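Long-range contact in SnoaL-like domain-containing protein (Kribbella flavida, PDB 4GB5), which is of unknown function but carries a SnoaL-like domain of the NTF2 clan, a fold used by relatives as a binding or catalytic scaffold: residues F69-H82 with I93-A105. Residues are numbered along the deposited sequence; the frame is centred on the assembly and turned at random.
Sequences FGAFSATHHAITGH and IHAHVRAEHWLPA
His101 sets its CB over the centre of one face of the Phe72 ring, 3.7 Å from the centroid, while CD2 of Leu103 comes in at the ring's edge, 3.6 Å from Phe72 CE1. The Phe72 and His101 ring planes are inclined at 49°. CG of Phe72 lies anti to its carbonyl carbon (chi1 -56°), which lays the ring across His101 and beside Leu103. Phe69 CE1 reaches the His101 ring in its plane, and Thr75 CG2 touches His101 CD2 at 3.7 Å; outside the hairpin, the Trp115 ring stacks on this imidazole and its backbone O accepts from ND1. With an alanine in place of Phe72, His101 CB and the side of Leu103 would probably be left without a partner. Further along the same sheet face, Ala99 CB sits over the His77 ring, offset toward its rim, and Ile79 runs alongside Val97. The other face carries His76, Glu100 and Trp102: His76 CB meets Glu100 OE1, with ring and carboxylate nearly perpendicular, and the Trp102 edge reaches Ala74 O. Glu100 OE2 pairs with Arg98 NH1 at 3.1 Å and with Arg98 of the second subunit, two positive partners that would be expected to favour its ionised form; Arg98 in turn bridges to Glu100 of the third subunit. Between the faces, three pairs, His76-Glu100, Ala78-Arg98 and Thr80-His96, each exchange two backbone hydrogen bonds; the bond from Ala78 N to Arg98 O is almost straight (179°). Near the far end, Thr80 OG1 lies 3.3 Å from His96 CB, and one water joins Gly81 O to His96 ND1, while NE2 is hydrogen-bonded to Asp25 of the third subunit. The whole is an antiparallel beta hairpin at one margin of the curved sheet of an NTF2-like alpha+beta fold: the His77 face turns toward helix 6-25, the opposite one toward neighbouring subunits.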
loop_
_atom_site.group_PDB
_atom_site.type_symbol
_atom_site.label_atom_id
_atom_site.label_comp_id
_atom_site.label_asym_id
_atom_site.label_seq_id
_atom_site.Cartn_x
_atom_site.Cartn_y
_atom_site.Cartn_z
ATOM N N PHE A 69 -22.104 0.532 -0.095
ATOM C CA PHE A 69 -21.177 -0.106 0.826
ATOM C C PHE A 69 -21.927 -0.842 1.945
ATOM O O PHE A 69 -21.368 -1.692 2.614
ATOM C CB PHE A 69 -20.124 0.902 1.361
ATOM C CG PHE A 69 -19.031 1.210 0.388
ATOM C CD1 PHE A 69 -18.004 0.305 0.175
ATOM C CD2 PHE A 69 -18.965 2.408 -0.274
ATOM C CE1 PHE A 69 -16.977 0.591 -0.743
ATOM C CE2 PHE A 69 -17.951 2.682 -1.162
ATOM C CZ PHE A 69 -16.933 1.772 -1.372
ATOM N N GLY A 70 -23.220 -0.582 2.101
ATOM C CA GLY A 70 -24.049 -1.354 3.014
ATOM C C GLY A 70 -24.206 -2.825 2.655
ATOM O O GLY A 70 -24.623 -3.649 3.469
ATOM N N ALA A 71 -23.859 -3.164 1.421
ATOM C CA ALA A 71 -23.895 -4.532 0.961
ATOM C C ALA A 71 -22.708 -5.335 1.511
ATOM O O ALA A 71 -22.743 -6.561 1.446
ATOM C CB ALA A 71 -23.851 -4.559 -0.523
ATOM N N PHE A 72 -21.670 -4.660 2.011
ATOM C CA PHE A 72 -20.421 -5.333 2.399
ATOM C C PHE A 72 -20.199 -5.405 3.879
ATOM O O PHE A 72 -20.400 -4.427 4.605
ATOM C CB PHE A 72 -19.246 -4.594 1.756
ATOM C CG PHE A 72 -19.381 -4.501 0.266
ATOM C CD1 PHE A 72 -19.461 -5.638 -0.475
ATOM C CD2 PHE A 72 -19.444 -3.289 -0.392
ATOM C CE1 PHE A 72 -19.614 -5.610 -1.840
ATOM C CE2 PHE A 72 -19.602 -3.260 -1.808
ATOM C CZ PHE A 72 -19.710 -4.411 -2.501
ATOM N N SER A 73 -19.733 -6.562 4.349
ATOM C CA SER A 73 -19.346 -6.671 5.735
ATOM C C SER A 73 -18.176 -5.762 6.083
ATOM O O SER A 73 -18.077 -5.228 7.228
ATOM C CB SER A 73 -18.935 -8.087 6.036
ATOM O OG SER A 73 -20.053 -8.904 5.935
ATOM N N ALA A 74 -17.250 -5.637 5.141
ATOM C CA ALA A 74 -16.088 -4.811 5.304
ATOM C C ALA A 74 -15.519 -4.523 3.940
ATOM O O ALA A 74 -15.786 -5.251 2.982
ATOM C CB ALA A 74 -15.036 -5.499 6.154
ATOM N N THR A 75 -14.732 -3.469 3.871
ATOM C CA THR A 75 -13.929 -3.182 2.710
ATOM C C THR A 75 -12.541 -2.750 3.148
ATOM O O THR A 75 -12.342 -2.351 4.296
ATOM C CB THR A 75 -14.538 -2.108 1.816
ATOM O OG1 THR A 75 -14.721 -0.905 2.559
ATOM C CG2 THR A 75 -15.886 -2.511 1.254
ATOM N N HIS A 76 -11.574 -2.812 2.227
ATOM C CA HIS A 76 -10.254 -2.267 2.463
ATOM C C HIS A 76 -9.710 -1.712 1.151
ATOM O O HIS A 76 -9.579 -2.426 0.158
ATOM C CB HIS A 76 -9.270 -3.324 2.994
ATOM C CG HIS A 76 -7.986 -2.746 3.511
ATOM N ND1 HIS A 76 -7.900 -2.204 4.772
ATOM C CD2 HIS A 76 -6.777 -2.603 2.945
ATOM C CE1 HIS A 76 -6.676 -1.754 4.960
ATOM N NE2 HIS A 76 -5.980 -1.975 3.869
ATOM N N HIS A 77 -9.407 -0.422 1.183
ATOM C CA HIS A 77 -8.783 0.264 0.076
ATOM C C HIS A 77 -7.347 0.534 0.401
ATOM O O HIS A 77 -7.085 1.323 1.308
ATOM C CB HIS A 77 -9.483 1.597 -0.232
ATOM C CG HIS A 77 -10.861 1.445 -0.770
ATOM N ND1 HIS A 77 -11.885 0.949 -0.010
ATOM C CD2 HIS A 77 -11.396 1.765 -1.971
ATOM C CE1 HIS A 77 -12.998 0.922 -0.731
ATOM N NE2 HIS A 77 -12.729 1.428 -1.924
ATOM N N ALA A 78 -6.431 -0.059 -0.375
ATOM C CA ALA A 78 -5.006 0.205 -0.239
ATOM C C ALA A 78 -4.594 1.085 -1.406
ATOM O O ALA A 78 -4.509 0.617 -2.558
ATOM C CB ALA A 78 -4.255 -1.103 -0.245
ATOM N N ILE A 79 -4.334 2.346 -1.122
ATOM C CA ILE A 79 -3.989 3.358 -2.149
ATOM C C ILE A 79 -2.515 3.698 -1.991
ATOM O O ILE A 79 -2.045 4.079 -0.910
ATOM C CB ILE A 79 -4.881 4.589 -2.027
ATOM C CG1 ILE A 79 -6.346 4.151 -1.980
ATOM C CG2 ILE A 79 -4.598 5.605 -3.126
ATOM C CD1 ILE A 79 -7.323 5.281 -1.839
ATOM N N THR A 80 -1.778 3.546 -3.088
ATOM C CA THR A 80 -0.340 3.642 -3.062
ATOM C C THR A 80 0.185 4.346 -4.294
ATOM O O THR A 80 -0.553 4.566 -5.280
ATOM C CB THR A 80 0.283 2.228 -3.041
ATOM O OG1 THR A 80 -0.092 1.498 -4.227
ATOM C CG2 THR A 80 -0.145 1.462 -1.853
ATOM N N GLY A 81 1.461 4.721 -4.302
ATOM C CA GLY A 81 2.073 5.153 -5.555
ATOM C C GLY A 81 1.609 6.497 -6.083
ATOM O O GLY A 81 1.540 6.707 -7.287
ATOM N N HIS A 82 1.360 7.453 -5.198
ATOM C CA HIS A 82 0.807 8.757 -5.585
ATOM C C HIS A 82 1.771 9.537 -6.460
ATOM O O HIS A 82 2.927 9.730 -6.096
ATOM C CB HIS A 82 0.439 9.585 -4.347
ATOM C CG HIS A 82 -0.293 8.800 -3.315
ATOM N ND1 HIS A 82 0.364 7.922 -2.477
ATOM C CD2 HIS A 82 -1.598 8.772 -2.965
ATOM C CE1 HIS A 82 -0.519 7.392 -1.654
ATOM N NE2 HIS A 82 -1.718 7.861 -1.946
ATOM N N ILE A 93 -3.728 13.930 -9.399
ATOM C CA ILE A 93 -3.089 12.824 -8.738
ATOM C C ILE A 93 -3.425 11.550 -9.465
ATOM O O ILE A 93 -4.589 11.209 -9.625
ATOM C CB ILE A 93 -3.573 12.652 -7.321
ATOM C CG1 ILE A 93 -3.552 13.964 -6.539
ATOM C CG2 ILE A 93 -2.753 11.578 -6.636
ATOM C CD1 ILE A 93 -4.774 14.791 -6.595
ATOM N N HIS A 94 -2.390 10.810 -9.808
ATOM C CA HIS A 94 -2.520 9.446 -10.289
ATOM C C HIS A 94 -2.069 8.527 -9.182
ATOM O O HIS A 94 -1.005 8.760 -8.577
ATOM C CB HIS A 94 -1.671 9.240 -11.532
ATOM C CG HIS A 94 -1.508 7.819 -11.935
ATOM N ND1 HIS A 94 -2.402 7.197 -12.785
ATOM C CD2 HIS A 94 -0.546 6.913 -11.662
ATOM C CE1 HIS A 94 -2.002 5.947 -12.993
ATOM N NE2 HIS A 94 -0.902 5.739 -12.289
ATOM N N ALA A 95 -2.820 7.483 -8.911
ATOM C CA ALA A 95 -2.409 6.547 -7.859
ATOM C C ALA A 95 -2.844 5.142 -8.182
ATOM O O ALA A 95 -3.793 4.940 -8.944
ATOM C CB ALA A 95 -2.937 6.978 -6.459
ATOM N N HIS A 96 -2.192 4.181 -7.545
ATOM C CA HIS A 96 -2.666 2.798 -7.547
ATOM C C HIS A 96 -3.710 2.584 -6.454
ATOM O O HIS A 96 -3.623 3.164 -5.358
ATOM C CB HIS A 96 -1.504 1.865 -7.222
ATOM C CG HIS A 96 -0.656 1.471 -8.381
ATOM N ND1 HIS A 96 0.007 2.379 -9.191
ATOM C CD2 HIS A 96 -0.369 0.242 -8.881
ATOM C CE1 HIS A 96 0.642 1.721 -10.149
ATOM N NE2 HIS A 96 0.431 0.424 -9.983
ATOM N N VAL A 97 -4.681 1.727 -6.748
ATOM C CA VAL A 97 -5.637 1.262 -5.760
ATOM C C VAL A 97 -5.892 -0.210 -5.861
ATOM O O VAL A 97 -6.074 -0.757 -6.942
ATOM C CB VAL A 97 -6.979 2.070 -5.837
ATOM C CG1 VAL A 97 -7.609 2.038 -7.168
ATOM C CG2 VAL A 97 -7.982 1.568 -4.760
ATOM N N ARG A 98 -5.931 -0.838 -4.690
ATOM C CA ARG A 98 -6.390 -2.210 -4.525
ATOM C C ARG A 98 -7.546 -2.198 -3.546
ATOM O O ARG A 98 -7.336 -1.900 -2.349
ATOM C CB ARG A 98 -5.240 -3.073 -4.022
ATOM C CG ARG A 98 -5.622 -4.564 -3.898
ATOM C CD ARG A 98 -4.412 -5.418 -3.545
ATOM N NE ARG A 98 -4.685 -6.806 -3.733
ATOM C CZ ARG A 98 -5.393 -7.582 -2.928
ATOM N NH1 ARG A 98 -5.898 -7.105 -1.798
ATOM N NH2 ARG A 98 -5.550 -8.842 -3.220
ATOM N N ALA A 99 -8.761 -2.500 -4.023
ATOM C CA ALA A 99 -9.965 -2.350 -3.182
ATOM C C ALA A 99 -10.596 -3.725 -3.025
ATOM O O ALA A 99 -10.999 -4.337 -4.014
ATOM C CB ALA A 99 -10.946 -1.405 -3.804
ATOM N N GLU A 100 -10.685 -4.180 -1.792
ATOM C CA GLU A 100 -11.303 -5.444 -1.419
ATOM C C GLU A 100 -12.664 -5.166 -0.808
ATOM O O GLU A 100 -12.784 -4.271 0.023
ATOM C CB GLU A 100 -10.472 -6.174 -0.382
ATOM C CG GLU A 100 -9.158 -6.667 -0.910
ATOM C CD GLU A 100 -8.198 -7.004 0.209
ATOM O OE1 GLU A 100 -7.789 -6.077 0.970
ATOM O OE2 GLU A 100 -7.862 -8.189 0.340
ATOM N N HIS A 101 -13.667 -5.981 -1.163
ATOM C CA HIS A 101 -15.021 -5.810 -0.630
ATOM C C HIS A 101 -15.546 -7.212 -0.284
ATOM O O HIS A 101 -15.651 -8.086 -1.175
ATOM C CB HIS A 101 -15.969 -5.214 -1.667
ATOM C CG HIS A 101 -15.421 -4.059 -2.441
ATOM N ND1 HIS A 101 -14.503 -4.209 -3.461
ATOM C CD2 HIS A 101 -15.733 -2.739 -2.419
ATOM C CE1 HIS A 101 -14.235 -3.037 -4.001
ATOM N NE2 HIS A 101 -14.952 -2.122 -3.371
ATOM N N TRP A 102 -15.856 -7.446 0.985
ATOM C CA TRP A 102 -16.330 -8.744 1.452
ATOM C C TRP A 102 -17.812 -8.742 1.636
ATOM O O TRP A 102 -18.351 -7.890 2.339
ATOM C CB TRP A 102 -15.633 -9.112 2.744
ATOM C CG TRP A 102 -14.163 -9.501 2.564
ATOM C CD1 TRP A 102 -13.690 -10.728 2.202
ATOM C CD2 TRP A 102 -13.031 -8.656 2.709
ATOM N NE1 TRP A 102 -12.326 -10.681 2.122
ATOM C CE2 TRP A 102 -11.897 -9.432 2.452
ATOM C CE3 TRP A 102 -12.860 -7.316 3.062
ATOM C CZ2 TRP A 102 -10.622 -8.909 2.512
ATOM C CZ3 TRP A 102 -11.578 -6.816 3.145
ATOM C CH2 TRP A 102 -10.491 -7.607 2.833
ATOM N N LEU A 103 -18.462 -9.708 1.018
ATOM C CA LEU A 103 -19.897 -9.910 1.192
ATOM C C LEU A 103 -20.144 -10.728 2.440
ATOM O O LEU A 103 -19.370 -11.611 2.776
ATOM C CB LEU A 103 -20.500 -10.669 0.010
ATOM C CG LEU A 103 -20.652 -9.858 -1.275
ATOM C CD1 LEU A 103 -21.723 -8.802 -1.091
ATOM C CD2 LEU A 103 -19.352 -9.168 -1.705
ATOM N N PRO A 104 -21.257 -10.465 3.112
ATOM C CA PRO A 104 -21.624 -11.319 4.237
ATOM C C PRO A 104 -21.912 -12.730 3.775
ATOM O O PRO A 104 -22.338 -12.978 2.668
ATOM C CB PRO A 104 -22.886 -10.657 4.792
ATOM C CG PRO A 104 -23.459 -9.921 3.653
ATOM C CD PRO A 104 -22.299 -9.477 2.784
ATOM N N ALA A 105 -21.704 -13.674 4.675
ATOM C CA ALA A 105 -21.997 -15.059 4.424
ATOM C C ALA A 105 -23.435 -15.316 3.987
ATOM O O ALA A 105 -23.700 -16.234 3.194
ATOM C CB ALA A 105 -21.654 -15.896 5.687
HETATM O O HOH W 1 0.819 4.973 -9.328
#